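Local coordinates for Ice-binding protein 1 (Shewanella frigidimarina, PDB 6BG8) that adsorbs its bacterium onto ice and inhibits ice-crystal growth, this chain being the C-terminal ice-binding (DUF3494) domain of the longer adhesin, at residues 121-126 / 143-148; 127-132 / 154-159; 182-187 / 200-205. All blocks are in the same frame, centred on the assembly; numbering follows the deposited sequence. Where two conformers were deposited one is given.

Contact 1 (121-126 / 143-148); sequences NLTLTR and TLDGEG. With SO4 (sulfate ion), chain C.
The carboxylate of Glu-147 lies across the side chain of Thr-125, its CD 3.4 Å from the Thr-125 CG2 methyl, and a sulfate ion sits at one edge of the Arg-126 guanidinium, with the sulfur in the guanidinium plane. In the conformer described, one of two modelled for this side chain, Arg-126 NH2 gives 2.9 Å to sulfate O1 and Arg-126 NE gives 3.1 Å to sulfate O4; a further bond from NE to O1 is weak. The anion, probably from the crystallisation liquor, is also held by Met-1 N, while Arg-126 NH1 forms a salt bridge with Asp-149. The third flat group is the Asp-145 carboxylate. Its CG is anti to the backbone N (chi1 -178°), and its OD1 takes the backbone N of Glu-147 at 2.8 Å from above the carboxylate plane, making an Asx turn where the strand ends; Asn-175 ND2 also bonds OD1. Upstream, strands 122-125 and 143-145 run parallel as successive rungs on one side of a beta-solenoid. Thr-123 and Thr-143 point the same way on one face, Thr-123 OG1 resting 3.6 Å from Thr-143 CB. The other face carries Leu-124 and Leu-144 in apolar contact, both also touching Phe-156. The backbone bond from Thr-143 N to Leu-122 O is nearly straight (177°), the next two somewhat bent, and the strands then splay: Arg-126 N is 3.9 Å from Asp-145 O. A water fills in, accepting from Arg-126 N and donating to Asp-145 O and Glu-147 OE2. At the opposite end another water joins Leu-122 O to Thr-143 OG1.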
ATOM      1  N   ASN A 121      -6.685   1.206 -20.548  1.00  9.10           N
ATOM      2  CA  ASN A 121      -7.353   0.483 -21.639  1.00  9.26           C
ATOM      3  C   ASN A 121      -6.725  -0.880 -21.909  1.00 15.05           C
ATOM      4  O   ASN A 121      -6.914  -1.454 -22.989  1.00 16.71           O
ATOM      5  CB  ASN A 121      -7.388   1.314 -22.928  1.00 14.01           C
ATOM      6  CG  ASN A 121      -8.250   2.551 -22.798  1.00 13.91           C
ATOM      7  OD1 ASN A 121      -9.292   2.537 -22.134  1.00 20.23           O
ATOM      8  ND2 ASN A 121      -7.823   3.636 -23.434  1.00 19.98           N
ATOM      9  N   LEU A 122      -5.985  -1.420 -20.943  1.00 11.09           N
ATOM     10  CA  LEU A 122      -5.410  -2.750 -21.051  1.00  7.39           C
ATOM     11  C   LEU A 122      -6.167  -3.732 -20.168  1.00  7.71           C
ATOM     12  O   LEU A 122      -6.749  -3.355 -19.147  1.00  7.64           O
ATOM     13  CB  LEU A 122      -3.936  -2.759 -20.646  1.00  7.33           C
ATOM     14  CG  LEU A 122      -2.987  -1.876 -21.449  1.00 10.05           C
ATOM     15  CD1 LEU A 122      -1.570  -2.073 -20.927  1.00  9.98           C
ATOM     16  CD2 LEU A 122      -3.086  -2.228 -22.925  1.00 13.32           C
ATOM     17  N   THR A 123      -6.158  -4.997 -20.584  1.00  9.47           N
ATOM     18  CA  THR A 123      -6.553  -6.116 -19.737  1.00  8.60           C
ATOM     19  C   THR A 123      -5.337  -7.020 -19.604  1.00  8.08           C
ATOM     20  O   THR A 123      -4.847  -7.549 -20.607  1.00 14.14           O
ATOM     21  CB  THR A 123      -7.751  -6.876 -20.318  1.00 11.14           C
ATOM     22  OG1 THR A 123      -8.884  -5.997 -20.405  1.00 12.94           O
ATOM     23  CG2 THR A 123      -8.107  -8.063 -19.429  1.00  9.13           C
ATOM     24  N   LEU A 124      -4.833  -7.167 -18.386  1.00  7.41           N
ATOM     25  CA  LEU A 124      -3.634  -7.959 -18.122  1.00  8.14           C
ATOM     26  C   LEU A 124      -3.969  -9.179 -17.279  1.00  9.21           C
ATOM     27  O   LEU A 124      -4.815  -9.115 -16.380  1.00  8.60           O
ATOM     28  CB  LEU A 124      -2.564  -7.126 -17.404  1.00  7.11           C
ATOM     29  CG  LEU A 124      -1.970  -5.972 -18.215  1.00  8.61           C
ATOM     30  CD1 LEU A 124      -0.927  -5.199 -17.389  1.00  9.63           C
ATOM     31  CD2 LEU A 124      -1.382  -6.484 -19.525  1.00 15.96           C
ATOM     32  N   THR A 125      -3.282 -10.281 -17.561  1.00 10.52           N
ATOM     33  CA  THR A 125      -3.398 -11.483 -16.755  1.00  8.82           C
ATOM     34  C   THR A 125      -2.301 -11.500 -15.688  1.00  6.80           C
ATOM     35  O   THR A 125      -1.438 -10.618 -15.631  1.00  9.61           O
ATOM     36  CB  THR A 125      -3.356 -12.713 -17.656  1.00 12.68           C
ATOM     37  OG1 THR A 125      -2.329 -12.549 -18.634  1.00 14.76           O
ATOM     38  CG2 THR A 125      -4.674 -12.834 -18.390  1.00 16.61           C
ATOM     39  N   ARG A 126      -2.351 -12.509 -14.825  0.53  7.18           N
ATOM     40  CA  ARG A 126      -1.399 -12.562 -13.727  0.53  8.27           C
ATOM     41  C   ARG A 126       0.025 -12.685 -14.254  0.53  7.66           C
ATOM     42  O   ARG A 126       0.271 -13.108 -15.390  0.53  7.50           O
ATOM     43  CB  ARG A 126      -1.718 -13.725 -12.794  0.53  8.27           C
ATOM     44  CG  ARG A 126      -1.323 -15.066 -13.340  0.53  8.73           C
ATOM     45  CD  ARG A 126      -2.288 -16.108 -12.840  0.53 10.37           C
ATOM     46  NE  ARG A 126      -1.788 -17.461 -13.014  0.53  9.05           N
ATOM     47  CZ  ARG A 126      -2.200 -18.497 -12.297  0.53 12.08           C
ATOM     48  NH1 ARG A 126      -3.115 -18.328 -11.348  0.53  6.92           N
ATOM     49  NH2 ARG A 126      -1.685 -19.700 -12.525  0.53  9.41           N
ATOM     50  N   THR A 143      -7.804  -3.335 -16.417  1.00  8.69           N
ATOM     51  CA  THR A 143      -8.551  -4.503 -15.965  1.00  5.83           C
ATOM     52  C   THR A 143      -7.562  -5.623 -15.668  1.00  7.76           C
ATOM     53  O   THR A 143      -6.728  -5.961 -16.513  1.00  8.40           O
ATOM     54  CB  THR A 143      -9.577  -4.941 -17.013  1.00  6.97           C
ATOM     55  OG1 THR A 143     -10.500  -3.863 -17.249  1.00  9.00           O
ATOM     56  CG2 THR A 143     -10.348  -6.172 -16.521  1.00  9.71           C
ATOM     57  N   LEU A 144      -7.636  -6.183 -14.464  1.00  5.64           N
ATOM     58  CA  LEU A 144      -6.761  -7.283 -14.073  1.00  7.73           C
ATOM     59  C   LEU A 144      -7.591  -8.558 -14.036  1.00  6.84           C
ATOM     60  O   LEU A 144      -8.586  -8.638 -13.306  1.00  5.66           O
ATOM     61  CB  LEU A 144      -6.083  -6.999 -12.731  1.00  6.89           C
ATOM     62  CG  LEU A 144      -5.142  -5.782 -12.778  1.00  6.48           C
ATOM     63  CD1 LEU A 144      -4.553  -5.445 -11.394  1.00 11.92           C
ATOM     64  CD2 LEU A 144      -4.043  -5.926 -13.826  1.00  8.22           C
ATOM     65  N   ASP A 145      -7.183  -9.542 -14.844  1.00  6.37           N
ATOM     66  CA  ASP A 145      -7.967 -10.728 -15.170  1.00  6.19           C
ATOM     67  C   ASP A 145      -7.305 -11.927 -14.507  1.00  6.84           C
ATOM     68  O   ASP A 145      -6.247 -12.387 -14.956  1.00  7.61           O
ATOM     69  CB  ASP A 145      -8.047 -10.896 -16.691  1.00  4.67           C
ATOM     70  CG  ASP A 145      -8.891 -12.095 -17.139  1.00  9.21           C
ATOM     71  OD1 ASP A 145      -9.296 -12.942 -16.319  1.00  8.12           O
ATOM     72  OD2 ASP A 145      -9.140 -12.184 -18.356  1.00  9.72           O
ATOM     73  N   GLY A 146      -7.932 -12.441 -13.450  1.00  6.56           N
ATOM     74  CA  GLY A 146      -7.397 -13.604 -12.772  1.00  7.48           C
ATOM     75  C   GLY A 146      -7.614 -14.931 -13.461  1.00  7.44           C
ATOM     76  O   GLY A 146      -7.195 -15.959 -12.925  1.00  8.62           O
ATOM     77  N   GLU A 147      -8.281 -14.934 -14.618  1.00  6.26           N
ATOM     78  CA  GLU A 147      -8.501 -16.131 -15.440  1.00  9.23           C
ATOM     79  C   GLU A 147      -9.209 -17.241 -14.668  1.00 11.67           C
ATOM     80  O   GLU A 147      -9.034 -18.426 -14.958  1.00 10.88           O
ATOM     81  CB  GLU A 147      -7.182 -16.640 -16.041  1.00  8.38           C
ATOM     82  CG  GLU A 147      -6.591 -15.657 -17.043  1.00  7.35           C
ATOM     83  CD  GLU A 147      -5.238 -16.080 -17.561  1.00 12.66           C
ATOM     84  OE1 GLU A 147      -5.157 -16.498 -18.736  1.00 15.13           O
ATOM     85  OE2 GLU A 147      -4.258 -15.989 -16.794  1.00 10.12           O
ATOM     86  N   GLY A 148     -10.012 -16.862 -13.679  1.00  6.67           N
ATOM     87  CA  GLY A 148     -10.828 -17.802 -12.943  1.00  7.82           C
ATOM     88  C   GLY A 148     -10.209 -18.332 -11.675  1.00  7.89           C
ATOM     89  O   GLY A 148     -10.855 -19.116 -10.971  1.00  9.07           O
TER
HETATM   90  S   SO4 C 301       0.458 -18.370 -15.649  0.52 18.99           S
HETATM   91  O1  SO4 C 301       0.455 -19.275 -14.507  0.52 18.49           O
HETATM   92  O2  SO4 C 301       1.776 -18.296 -16.268  0.52 16.78           O
HETATM   93  O3  SO4 C 301      -0.618 -18.786 -16.536  0.52 23.97           O
HETATM   94  O4  SO4 C 301       0.174 -16.997 -15.308  0.52 19.39           O
HETATM   95  O   HOH W   1      -9.635  -2.183 -19.260  1.00 10.81           O
HETATM   96  O   HOH W   2      -4.405 -14.351 -14.673  1.00 10.49           O

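Contact 2 (127-132 / 154-159); sequences GVYKTA and FIFTIG
Tyr-129 and Phe-156 lie side by side with nearly identical torsions: each ring carbon CG is anti to its own carbonyl carbon (chi1 -62° in both). With the second torsions matching too, the rings are almost parallel, planes 17° apart, but slid so that they barely overlap, with centroids 5.3 Å apart. The closest touch is Tyr-129 CB to Phe-156 CD2 at 3.8 Å, and the Tyr-129 hydroxyl is hydrogen-bonded to Thr-125 O. Such pairing of like side chains on successive coils is characteristic of a beta-solenoid; here strands 127-131 and 154-158 run parallel in exact register, with backbone bonds from Ile-155 N to Gly-127 O through to Gly-159 N to Thr-131 O. On the other face Val-128 packs against Ile-155, and Thr-157 against Lys-130. Thr-157 holds CG2 between its backbone N and carbonyl carbon, which sets that methyl 3.6 Å from Tyr-129 O and 3.7 Å from Lys-130 CB. Its OG1 is left pointing to Arg-185 NH2, a hydrogen-bond partner on the neighbouring strand 182-186. The Lys-130 chain runs extended until chi4 (58°), where it bends; a water accepts from NZ at 2.9 Å and is also hydrogen-bonded to Thr-157 OG1.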
ATOM      1  N   GLY A 127       0.969 -12.301 -13.418  1.00  5.28           N
ATOM      2  CA  GLY A 127       2.360 -12.339 -13.798  1.00  6.00           C
ATOM      3  C   GLY A 127       3.121 -11.225 -13.111  1.00  9.49           C
ATOM      4  O   GLY A 127       2.605 -10.551 -12.222  1.00  7.72           O
ATOM      5  N   VAL A 128       4.359 -11.053 -13.572  1.00  8.30           N
ATOM      6  CA  VAL A 128       5.309 -10.060 -13.081  1.00  5.57           C
ATOM      7  C   VAL A 128       5.621  -9.119 -14.229  1.00  6.85           C
ATOM      8  O   VAL A 128       6.153  -9.553 -15.261  1.00  9.65           O
ATOM      9  CB  VAL A 128       6.607 -10.709 -12.578  1.00  6.67           C
ATOM     10  CG1 VAL A 128       7.604  -9.619 -12.141  1.00  7.56           C
ATOM     11  CG2 VAL A 128       6.318 -11.689 -11.459  1.00  5.35           C
ATOM     12  N   TYR A 129       5.324  -7.836 -14.043  1.00  7.16           N
ATOM     13  CA  TYR A 129       5.473  -6.834 -15.090  1.00  6.72           C
ATOM     14  C   TYR A 129       6.486  -5.797 -14.638  1.00  7.03           C
ATOM     15  O   TYR A 129       6.260  -5.095 -13.646  1.00  6.78           O
ATOM     16  CB  TYR A 129       4.118  -6.183 -15.400  1.00  6.28           C
ATOM     17  CG  TYR A 129       3.104  -7.170 -15.914  1.00  5.90           C
ATOM     18  CD1 TYR A 129       2.285  -7.879 -15.042  1.00  7.24           C
ATOM     19  CD2 TYR A 129       2.994  -7.439 -17.274  1.00 11.04           C
ATOM     20  CE1 TYR A 129       1.366  -8.793 -15.512  1.00  6.69           C
ATOM     21  CE2 TYR A 129       2.068  -8.353 -17.754  1.00  9.57           C
ATOM     22  CZ  TYR A 129       1.256  -9.028 -16.865  1.00  7.87           C
ATOM     23  OH  TYR A 129       0.342  -9.950 -17.329  1.00 11.79           O
ATOM     24  N   LYS A 130       7.598  -5.706 -15.365  1.00  5.74           N
ATOM     25  CA  LYS A 130       8.738  -4.887 -14.965  1.00  4.86           C
ATOM     26  C   LYS A 130       9.034  -3.834 -16.024  1.00  8.49           C
ATOM     27  O   LYS A 130       8.942  -4.103 -17.227  1.00  8.70           O
ATOM     28  CB  LYS A 130       9.973  -5.758 -14.745  1.00  3.49           C
ATOM     29  CG  LYS A 130      11.187  -5.008 -14.214  1.00  5.52           C
ATOM     30  CD  LYS A 130      12.351  -5.978 -14.066  1.00  7.49           C
ATOM     31  CE  LYS A 130      13.669  -5.256 -13.776  1.00 10.07           C
ATOM     32  NZ  LYS A 130      13.602  -4.425 -12.538  1.00 12.64           N
ATOM     33  N   THR A 131       9.371  -2.631 -15.562  1.00  7.01           N
ATOM     34  CA  THR A 131       9.922  -1.590 -16.413  1.00  8.28           C
ATOM     35  C   THR A 131      10.828  -0.730 -15.555  1.00 10.35           C
ATOM     36  O   THR A 131      10.609  -0.591 -14.348  1.00  7.65           O
ATOM     37  CB  THR A 131       8.846  -0.719 -17.075  1.00 10.17           C
ATOM     38  OG1 THR A 131       9.470   0.276 -17.910  1.00  6.51           O
ATOM     39  CG2 THR A 131       8.004  -0.030 -16.025  1.00 10.03           C
ATOM     40  N   ALA A 132      11.853  -0.167 -16.187  1.00  7.93           N
ATOM     41  CA  ALA A 132      12.758   0.754 -15.515  1.00  4.07           C
ATOM     42  C   ALA A 132      12.291   2.205 -15.602  1.00  5.85           C
ATOM     43  O   ALA A 132      12.851   3.069 -14.911  1.00  9.12           O
ATOM     44  CB  ALA A 132      14.169   0.611 -16.103  1.00  7.79           C
ATOM     45  N   PHE A 154      -0.509 -10.682  -9.156  1.00  7.07           N
ATOM     46  CA  PHE A 154      -0.068  -9.660 -10.099  1.00  4.45           C
ATOM     47  C   PHE A 154       0.986  -8.808  -9.408  1.00  4.91           C
ATOM     48  O   PHE A 154       0.726  -8.256  -8.339  1.00  6.98           O
ATOM     49  CB  PHE A 154      -1.230  -8.760 -10.539  1.00  6.51           C
ATOM     50  CG  PHE A 154      -2.382  -9.488 -11.168  1.00  4.96           C
ATOM     51  CD1 PHE A 154      -3.250 -10.258 -10.400  1.00  4.59           C
ATOM     52  CD2 PHE A 154      -2.640  -9.342 -12.519  1.00  7.75           C
ATOM     53  CE1 PHE A 154      -4.336 -10.909 -10.989  1.00  9.36           C
ATOM     54  CE2 PHE A 154      -3.723  -9.980 -13.112  1.00  5.45           C
ATOM     55  CZ  PHE A 154      -4.571 -10.764 -12.334  1.00  8.85           C
ATOM     56  N   ILE A 155       2.164  -8.686 -10.019  1.00  2.73           N
ATOM     57  CA  ILE A 155       3.231  -7.852  -9.482  1.00  5.49           C
ATOM     58  C   ILE A 155       3.641  -6.871 -10.560  1.00  7.53           C
ATOM     59  O   ILE A 155       3.985  -7.273 -11.680  1.00  9.17           O
ATOM     60  CB  ILE A 155       4.432  -8.685  -9.013  1.00  4.62           C
ATOM     61  CG1 ILE A 155       4.025  -9.544  -7.813  1.00  6.55           C
ATOM     62  CG2 ILE A 155       5.609  -7.775  -8.658  1.00  8.27           C
ATOM     63  CD1 ILE A 155       5.042 -10.608  -7.432  1.00  6.06           C
ATOM     64  N   PHE A 156       3.585  -5.591 -10.227  1.00  6.53           N
ATOM     65  CA  PHE A 156       4.088  -4.515 -11.069  1.00  6.35           C
ATOM     66  C   PHE A 156       5.283  -3.904 -10.366  1.00  6.70           C
ATOM     67  O   PHE A 156       5.166  -3.446  -9.225  1.00  5.93           O
ATOM     68  CB  PHE A 156       3.006  -3.469 -11.320  1.00  5.10           C
ATOM     69  CG  PHE A 156       1.826  -4.019 -12.047  1.00  7.96           C
ATOM     70  CD1 PHE A 156       0.780  -4.618 -11.355  1.00  7.02           C
ATOM     71  CD2 PHE A 156       1.781  -3.986 -13.430  1.00  7.19           C
ATOM     72  CE1 PHE A 156      -0.301  -5.154 -12.046  1.00  7.02           C
ATOM     73  CE2 PHE A 156       0.714  -4.518 -14.113  1.00  6.39           C
ATOM     74  CZ  PHE A 156      -0.325  -5.103 -13.421  1.00  7.10           C
ATOM     75  N   THR A 157       6.437  -3.940 -11.023  1.00  9.10           N
ATOM     76  CA  THR A 157       7.675  -3.515 -10.382  1.00  3.60           C
ATOM     77  C   THR A 157       8.383  -2.507 -11.279  1.00  7.19           C
ATOM     78  O   THR A 157       8.756  -2.821 -12.414  1.00  7.46           O
ATOM     79  CB  THR A 157       8.548  -4.723 -10.033  1.00  6.11           C
ATOM     80  OG1 THR A 157       9.759  -4.257  -9.442  1.00  8.90           O
ATOM     81  CG2 THR A 157       8.827  -5.619 -11.250  1.00  3.74           C
ATOM     82  N   ILE A 158       8.554  -1.290 -10.767  1.00  6.67           N
ATOM     83  CA  ILE A 158       8.701  -0.094 -11.589  1.00  6.26           C
ATOM     84  C   ILE A 158       9.900   0.704 -11.109  1.00  8.33           C
ATOM     85  O   ILE A 158       9.990   1.044  -9.923  1.00  8.65           O
ATOM     86  CB  ILE A 158       7.420   0.765 -11.537  1.00  8.60           C
ATOM     87  CG1 ILE A 158       6.266  -0.003 -12.201  1.00  4.99           C
ATOM     88  CG2 ILE A 158       7.657   2.143 -12.168  1.00  7.12           C
ATOM     89  CD1 ILE A 158       4.863   0.597 -11.947  1.00  6.21           C
ATOM     90  N   GLY A 159      10.814   1.011 -12.035  1.00  6.61           N
ATOM     91  CA  GLY A 159      12.034   1.719 -11.689  1.00  6.04           C
ATOM     92  C   GLY A 159      11.880   3.209 -11.517  1.00  6.07           C
ATOM     93  O   GLY A 159      12.766   3.854 -10.950  1.00 10.40           O
TER
HETATM   94  O   HOH W   3      12.130  -5.842 -10.469  1.00 10.77           O

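Contact 3 (182-187 / 200-205); sequences IYWRTA and GNVFAW
Strands 182-186 and 201-204 run parallel, their axes 4.7 Å apart and 13° from alignment, and are bonded from the carbonyl of Ile-182 to the backbone N of Trp-205. Ile-182 O is gripped twice by one residue: Asn-201 N reaches it at 2.9 Å and Asn-201 ND2 at 3.0 Å, from opposite faces of the carbonyl plane. The same ND2 stands 3.6 Å above the Tyr-183 ring, displaced toward its rim, with amide and ring planes 30° apart. Arg-219 NH1 bonds Asn-201 OD1, so both ends of the amide are fixed. Phe-203 CE1 comes to the edge of the Tyr-183 ring, 4.2 Å from CD2 of Tyr-183, and Leu-102 of helix 84-103 packs against both residues. On the other face the indole of Trp-184 turns an edge to Gly-200; Trp-184 NE1 lies 3.9 Å from Gly-200 CA and bonds Ser-199 O, and the indole also stacks on Phe-156. Further along, Thr-186 has OG1 between the backbone N and the carbonyl carbon (chi1 59°), 3.3 Å from Ala-204 CA, while Gly-188 O and Thr-190 OG1 supply its hydrogen bonds. Arg-185 leads away from this contact, its NH1 bonding Tyr-99 OH. Trp-205 brings CB 3.4 Å from Ala-187 O. The chain turns a corner at Gly-200, passing from one side of the coil to the next, and with Trp-184 packed inside the coil and Tyr-183 and Phe-203 against helix 84-103, the arrangement is that of the beta-solenoid of DUF3494 ice-binding proteins.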
ATOM      1  N   ILE A 182      -2.508  -8.327  -5.487  1.00  6.39           N
ATOM      2  CA  ILE A 182      -1.903  -7.382  -6.418  1.00  4.09           C
ATOM      3  C   ILE A 182      -0.852  -6.574  -5.673  1.00  5.29           C
ATOM      4  O   ILE A 182      -1.093  -6.122  -4.549  1.00  7.93           O
ATOM      5  CB  ILE A 182      -2.967  -6.454  -7.033  1.00  4.57           C
ATOM      6  CG1 ILE A 182      -4.042  -7.290  -7.728  1.00  6.81           C
ATOM      7  CG2 ILE A 182      -2.319  -5.473  -7.999  1.00  7.42           C
ATOM      8  CD1 ILE A 182      -5.332  -6.518  -7.906  1.00  7.12           C
ATOM      9  N   TYR A 183       0.296  -6.365  -6.312  1.00  4.53           N
ATOM     10  CA  TYR A 183       1.442  -5.715  -5.678  1.00  6.06           C
ATOM     11  C   TYR A 183       2.044  -4.690  -6.622  1.00  5.87           C
ATOM     12  O   TYR A 183       2.277  -4.984  -7.797  1.00  7.80           O
ATOM     13  CB  TYR A 183       2.501  -6.749  -5.282  1.00  8.28           C
ATOM     14  CG  TYR A 183       1.982  -7.754  -4.289  1.00  8.30           C
ATOM     15  CD1 TYR A 183       1.336  -8.907  -4.716  1.00  9.93           C
ATOM     16  CD2 TYR A 183       2.124  -7.547  -2.923  1.00  6.95           C
ATOM     17  CE1 TYR A 183       0.843  -9.824  -3.810  1.00 10.14           C
ATOM     18  CE2 TYR A 183       1.644  -8.457  -2.012  1.00  9.46           C
ATOM     19  CZ  TYR A 183       1.000  -9.594  -2.460  1.00  8.45           C
ATOM     20  OH  TYR A 183       0.513 -10.505  -1.549  1.00 11.47           O
ATOM     21  N   TRP A 184       2.285  -3.490  -6.105  1.00  6.67           N
ATOM     22  CA  TRP A 184       2.877  -2.398  -6.857  1.00  8.24           C
ATOM     23  C   TRP A 184       4.157  -1.986  -6.151  1.00  4.26           C
ATOM     24  O   TRP A 184       4.126  -1.636  -4.971  1.00  9.66           O
ATOM     25  CB  TRP A 184       1.930  -1.195  -6.936  1.00  7.60           C
ATOM     26  CG  TRP A 184       0.584  -1.494  -7.511  1.00  6.38           C
ATOM     27  CD1 TRP A 184      -0.544  -1.860  -6.829  1.00  6.25           C
ATOM     28  CD2 TRP A 184       0.221  -1.452  -8.895  1.00  7.57           C
ATOM     29  NE1 TRP A 184      -1.585  -2.051  -7.709  1.00  9.28           N
ATOM     30  CE2 TRP A 184      -1.138  -1.806  -8.982  1.00  7.35           C
ATOM     31  CE3 TRP A 184       0.917  -1.142 -10.068  1.00  8.57           C
ATOM     32  CZ2 TRP A 184      -1.812  -1.869 -10.197  1.00  7.14           C
ATOM     33  CZ3 TRP A 184       0.239  -1.205 -11.281  1.00  7.58           C
ATOM     34  CH2 TRP A 184      -1.108  -1.569 -11.333  1.00  8.94           C
ATOM     35  N   ARG A 185       5.271  -1.993  -6.874  1.00  4.80           N
ATOM     36  CA  ARG A 185       6.571  -1.634  -6.306  1.00  4.75           C
ATOM     37  C   ARG A 185       7.159  -0.521  -7.156  1.00  6.71           C
ATOM     38  O   ARG A 185       7.418  -0.729  -8.343  1.00  8.18           O
ATOM     39  CB  ARG A 185       7.514  -2.842  -6.290  1.00  7.02           C
ATOM     40  CG  ARG A 185       8.806  -2.691  -5.473  1.00  7.83           C
ATOM     41  CD  ARG A 185       9.862  -1.793  -6.140  1.00  7.44           C
ATOM     42  NE  ARG A 185      10.293  -2.242  -7.465  1.00  8.55           N
ATOM     43  CZ  ARG A 185      11.412  -1.829  -8.059  1.00  8.81           C
ATOM     44  NH1 ARG A 185      12.217  -0.962  -7.443  1.00  7.06           N
ATOM     45  NH2 ARG A 185      11.729  -2.275  -9.269  1.00  9.77           N
ATOM     46  N   THR A 186       7.400   0.643  -6.560  1.00  7.71           N
ATOM     47  CA  THR A 186       8.039   1.734  -7.289  1.00  6.75           C
ATOM     48  C   THR A 186       9.339   2.115  -6.601  1.00  4.86           C
ATOM     49  O   THR A 186       9.376   2.265  -5.374  1.00  7.20           O
ATOM     50  CB  THR A 186       7.123   2.966  -7.406  1.00  6.30           C
ATOM     51  OG1 THR A 186       6.772   3.444  -6.106  1.00  7.42           O
ATOM     52  CG2 THR A 186       5.854   2.620  -8.186  1.00  6.68           C
ATOM     53  N   ALA A 187      10.405   2.272  -7.391  1.00  7.15           N
ATOM     54  CA  ALA A 187      11.626   2.872  -6.862  1.00  7.29           C
ATOM     55  C   ALA A 187      11.456   4.366  -6.640  1.00  7.93           C
ATOM     56  O   ALA A 187      12.188   4.956  -5.836  1.00  9.79           O
ATOM     57  CB  ALA A 187      12.807   2.615  -7.805  1.00  8.24           C
ATOM     58  N   GLY A 200      -4.662  -2.866  -4.695  1.00  9.79           N
ATOM     59  CA  GLY A 200      -3.352  -3.484  -4.581  1.00  5.79           C
ATOM     60  C   GLY A 200      -2.548  -2.960  -3.405  1.00  6.37           C
ATOM     61  O   GLY A 200      -2.888  -1.971  -2.758  1.00  7.96           O
ATOM     62  N   ASN A 201      -1.445  -3.664  -3.140  1.00  5.57           N
ATOM     63  CA  ASN A 201      -0.518  -3.308  -2.071  1.00  6.87           C
ATOM     64  C   ASN A 201       0.607  -2.471  -2.665  1.00  8.83           C
ATOM     65  O   ASN A 201       1.415  -2.973  -3.452  1.00  7.81           O
ATOM     66  CB  ASN A 201       0.035  -4.556  -1.391  1.00  7.76           C
ATOM     67  CG  ASN A 201      -1.055  -5.452  -0.853  1.00 12.44           C
ATOM     68  OD1 ASN A 201      -1.585  -5.208   0.231  1.00 14.45           O
ATOM     69  ND2 ASN A 201      -1.412  -6.490  -1.614  1.00 11.11           N
ATOM     70  N   VAL A 202       0.684  -1.209  -2.260  1.00  5.83           N
ATOM     71  CA  VAL A 202       1.656  -0.278  -2.823  1.00  5.12           C
ATOM     72  C   VAL A 202       2.897  -0.262  -1.935  1.00  7.37           C
ATOM     73  O   VAL A 202       2.806   0.033  -0.741  1.00  6.96           O
ATOM     74  CB  VAL A 202       1.052   1.129  -2.953  1.00  6.68           C
ATOM     75  CG1 VAL A 202       2.067   2.102  -3.518  1.00  6.54           C
ATOM     76  CG2 VAL A 202      -0.191   1.092  -3.830  1.00  7.35           C
ATOM     77  N   PHE A 203       4.051  -0.591  -2.514  1.00  6.64           N
ATOM     78  CA  PHE A 203       5.358  -0.477  -1.860  1.00  7.55           C
ATOM     79  C   PHE A 203       6.166   0.580  -2.613  1.00  7.45           C
ATOM     80  O   PHE A 203       6.908   0.264  -3.549  1.00  8.96           O
ATOM     81  CB  PHE A 203       6.091  -1.819  -1.850  1.00  5.97           C
ATOM     82  CG  PHE A 203       5.454  -2.854  -0.972  1.00  6.90           C
ATOM     83  CD1 PHE A 203       4.309  -3.529  -1.390  1.00 10.91           C
ATOM     84  CD2 PHE A 203       6.021  -3.180   0.258  1.00 10.16           C
ATOM     85  CE1 PHE A 203       3.729  -4.497  -0.587  1.00  9.28           C
ATOM     86  CE2 PHE A 203       5.443  -4.142   1.067  1.00  8.61           C
ATOM     87  CZ  PHE A 203       4.299  -4.802   0.641  1.00  5.95           C
ATOM     88  N   ALA A 204       6.009   1.841  -2.211  1.00  4.92           N
ATOM     89  CA  ALA A 204       6.761   2.938  -2.808  1.00  4.67           C
ATOM     90  C   ALA A 204       8.033   3.167  -2.008  1.00  6.35           C
ATOM     91  O   ALA A 204       7.985   3.273  -0.780  1.00  7.76           O
ATOM     92  CB  ALA A 204       5.929   4.221  -2.836  1.00  6.99           C
ATOM     93  N   TRP A 205       9.173   3.230  -2.701  1.00  7.18           N
ATOM     94  CA  TRP A 205      10.420   3.462  -1.982  1.00  5.65           C
ATOM     95  C   TRP A 205      10.409   4.819  -1.300  1.00  8.26           C
ATOM     96  O   TRP A 205      10.862   4.951  -0.157  1.00  7.35           O
ATOM     97  CB  TRP A 205      11.623   3.361  -2.922  1.00  7.25           C
ATOM     98  CG  TRP A 205      12.901   3.638  -2.194  1.00 10.17           C
ATOM     99  CD1 TRP A 205      13.652   4.784  -2.242  1.00  8.54           C
ATOM    100  CD2 TRP A 205      13.570   2.760  -1.282  1.00  9.51           C
ATOM    101  NE1 TRP A 205      14.750   4.662  -1.422  1.00 10.33           N
ATOM    102  CE2 TRP A 205      14.721   3.432  -0.819  1.00  9.27           C
ATOM    103  CE3 TRP A 205      13.305   1.469  -0.810  1.00  9.76           C
ATOM    104  CZ2 TRP A 205      15.615   2.853   0.084  1.00 12.45           C
ATOM    105  CZ3 TRP A 205      14.203   0.891   0.094  1.00  9.88           C
ATOM    106  CH2 TRP A 205      15.333   1.588   0.530  1.00 10.56           C
TER

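Contacts 2 and 3 belong to one side of the solenoid, their centres 9 Å apart: strands 154-158 and 182-186 are neighbours, with Phe-156 O 2.8 Å from Arg-185 N. Contact 1, on another side, is centred 14 Å from contact 2. Strands 122-125 and 142-145 lead into 127-131 and 154-158, turning the same corner twice. Phe-154 fills the angle, its CE2 3.3 Å from Thr-125 C. The sulfate held at contact 1 is about 5 Å from Gly-127 of contact 2 (nearest atoms). Contacts 1 and 3, centres 18 Å apart, meet where Leu-144 CD1 approaches Ile-182 CD1 at 3.7 Å. All lie away from the ice-binding motif assigned by similarity at Thr-212 to Asn-215.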